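Local atomic coordinates of putative lipoprotein (Pectobacterium atrosepticum SCRI1043, PDB entry 3BDU), a protein that is of unknown function but, as a putative membrane-attached lipoprotein of the DUF903 family, folds into a small all-beta domain probably related to SH3-like barrels. Residues Tyr32-Ala35 with Gln39-Ile42. Residues are numbered along the deposited sequence; the frame is centred on the assembly and turned at random.
Sequences YTDA and QQQI
Tyr32 and Gln40 illustrate how a hydrogen-bonded antiparallel pair near the turn of a beta hairpin can also bring its side chains together. Their backbones exchange two hydrogen bonds: Gln40 N to Tyr32 O at 2.8 Å and Tyr32 N to Gln40 O at 2.9 Å. With chi1 at 65°, CG of Tyr32 sits between its own backbone N and carbonyl carbon, which swings the ring across to the partner strand, with one face against Gln40. There Gln40 CB rests over that face, 3.8 Å from the centroid of the Tyr32 ring, in a CH-pi contact displaced toward CZ, the hydroxyl-bearing carbon. Ile42 adds its CG2 branch obliquely, 4.0 Å from Tyr32 CE1. A water 2.9 Å from Tyr32 OH donates to Gln41 O, bridging the Tyr32 hydroxyl to the backbone of strand 39-42. Beyond the pair, Asp34 OD2 lies 3.5 Å from Gln40 CG, while Asp34 OD1 accepts hydrogen bonds from the backbone N-H groups of Tyr36 and Gln38, within the loop that joins the two strands. Ile15 and Ala17 of strand 14-18 and Leu7 of strand 4-9 also pack against Tyr32; on the far side of strand 39-42, an antiparallel strand of a second subunit continues the sheet.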
ATOM      1  N   TYR A  32      17.139 -13.160  -1.452  1.00 16.28           N
ATOM      2  CA  TYR A  32      17.811 -14.016  -2.432  1.00 17.10           C
ATOM      3  C   TYR A  32      19.287 -14.182  -2.104  1.00 17.63           C
ATOM      4  O   TYR A  32      19.803 -13.553  -1.185  1.00 17.88           O
ATOM      5  CB  TYR A  32      17.693 -13.429  -3.852  1.00 15.86           C
ATOM      6  CG  TYR A  32      18.408 -12.107  -4.062  1.00 19.82           C
ATOM      7  CD1 TYR A  32      17.858 -10.912  -3.602  1.00 18.85           C
ATOM      8  CD2 TYR A  32      19.646 -12.054  -4.705  1.00 20.57           C
ATOM      9  CE1 TYR A  32      18.515  -9.695  -3.774  1.00 17.48           C
ATOM     10  CE2 TYR A  32      20.319 -10.837  -4.880  1.00 18.38           C
ATOM     11  CZ  TYR A  32      19.746  -9.662  -4.410  1.00 20.51           C
ATOM     12  OH  TYR A  32      20.403  -8.460  -4.555  1.00 18.40           O
ATOM     13  N   THR A  33      19.961 -15.032  -2.874  1.00 18.76           N
ATOM     14  CA  THR A  33      21.391 -15.270  -2.715  1.00 20.06           C
ATOM     15  C   THR A  33      22.022 -14.849  -4.037  1.00 20.27           C
ATOM     16  O   THR A  33      21.567 -15.269  -5.100  1.00 17.88           O
ATOM     17  CB  THR A  33      21.688 -16.764  -2.476  1.00 22.52           C
ATOM     18  OG1 THR A  33      20.925 -17.230  -1.357  1.00 22.89           O
ATOM     19  CG2 THR A  33      23.174 -16.975  -2.185  1.00 22.43           C
ATOM     20  N   ASP A  34      23.048 -14.004  -3.981  1.00 21.76           N
ATOM     21  CA  ASP A  34      23.689 -13.551  -5.204  1.00 24.02           C
ATOM     22  C   ASP A  34      24.714 -14.553  -5.717  1.00 26.50           C
ATOM     23  O   ASP A  34      24.954 -15.588  -5.090  1.00 25.47           O
ATOM     24  CB  ASP A  34      24.350 -12.177  -5.017  1.00 26.95           C
ATOM     25  CG  ASP A  34      25.396 -12.166  -3.917  1.00 27.92           C
ATOM     26  OD1 ASP A  34      26.119 -13.173  -3.752  1.00 27.95           O
ATOM     27  OD2 ASP A  34      25.504 -11.131  -3.226  1.00 30.39           O
ATOM     28  N   ALA A  35      25.312 -14.232  -6.861  1.00 28.01           N
ATOM     29  CA  ALA A  35      26.302 -15.097  -7.497  1.00 30.95           C
ATOM     30  C   ALA A  35      27.522 -15.377  -6.633  1.00 32.02           C
ATOM     31  O   ALA A  35      28.318 -16.261  -6.948  1.00 33.13           O
ATOM     32  CB  ALA A  35      26.740 -14.488  -8.832  1.00 31.75           C
ATOM     33  N   GLN A  39      23.797 -13.575   1.066  1.00 21.86           N
ATOM     34  CA  GLN A  39      22.359 -13.415   1.222  1.00 23.07           C
ATOM     35  C   GLN A  39      22.034 -11.930   1.172  1.00 21.29           C
ATOM     36  O   GLN A  39      22.625 -11.131   1.902  1.00 21.10           O
ATOM     37  CB  GLN A  39      21.895 -14.013   2.551  1.00 25.29           C
ATOM     38  CG  GLN A  39      22.035 -15.528   2.616  1.00 30.85           C
ATOM     39  CD  GLN A  39      21.347 -16.129   3.829  1.00 35.75           C
ATOM     40  OE1 GLN A  39      21.847 -16.044   4.951  1.00 39.33           O
ATOM     41  NE2 GLN A  39      20.177 -16.726   3.608  1.00 37.86           N
ATOM     42  N   GLN A  40      21.094 -11.575   0.305  1.00 19.52           N
ATOM     43  CA  GLN A  40      20.686 -10.187   0.106  1.00 19.29           C
ATOM     44  C   GLN A  40      19.170 -10.053   0.195  1.00 18.63           C
ATOM     45  O   GLN A  40      18.442 -11.030   0.024  1.00 15.86           O
ATOM     46  CB  GLN A  40      21.121  -9.720  -1.287  1.00 21.42           C
ATOM     47  CG  GLN A  40      22.567 -10.025  -1.635  1.00 26.34           C
ATOM     48  CD  GLN A  40      23.502  -8.895  -1.282  1.00 28.69           C
ATOM     49  OE1 GLN A  40      24.721  -9.033  -1.363  1.00 33.27           O
ATOM     50  NE2 GLN A  40      22.935  -7.760  -0.900  1.00 30.70           N
ATOM     51  N   GLN A  41      18.713  -8.831   0.457  1.00 16.28           N
ATOM     52  CA  GLN A  41      17.291  -8.520   0.516  1.00 15.27           C
ATOM     53  C   GLN A  41      17.125  -7.207  -0.228  1.00 16.02           C
ATOM     54  O   GLN A  41      17.988  -6.333  -0.154  1.00 17.14           O
ATOM     55  CB  GLN A  41      16.813  -8.354   1.958  1.00 15.87           C
ATOM     56  CG  GLN A  41      17.065  -9.563   2.854  1.00 18.76           C
ATOM     57  CD  GLN A  41      15.791 -10.077   3.502  1.00 18.64           C
ATOM     58  OE1 GLN A  41      14.727  -9.477   3.359  1.00 17.26           O
ATOM     59  NE2 GLN A  41      15.896 -11.193   4.226  1.00 16.55           N
ATOM     60  N   ILE A  42      16.023  -7.070  -0.953  1.00 15.30           N
ATOM     61  CA  ILE A  42      15.770  -5.852  -1.704  1.00 14.65           C
ATOM     62  C   ILE A  42      14.297  -5.475  -1.588  1.00 14.77           C
ATOM     63  O   ILE A  42      13.423  -6.340  -1.668  1.00 15.62           O
ATOM     64  CB  ILE A  42      16.160  -6.038  -3.193  1.00 14.39           C
ATOM     65  CG1 ILE A  42      15.878  -4.755  -3.972  1.00 13.59           C
ATOM     66  CG2 ILE A  42      15.384  -7.215  -3.802  1.00 17.03           C
ATOM     67  CD1 ILE A  42      16.372  -4.807  -5.405  1.00 14.16           C
TER
HETATM   68  O   HOH W   1      20.048  -6.334  -2.636  1.00 34.18           O
HETATM   69  O   HOH W   2      19.073 -15.938   0.503  1.00 35.10           O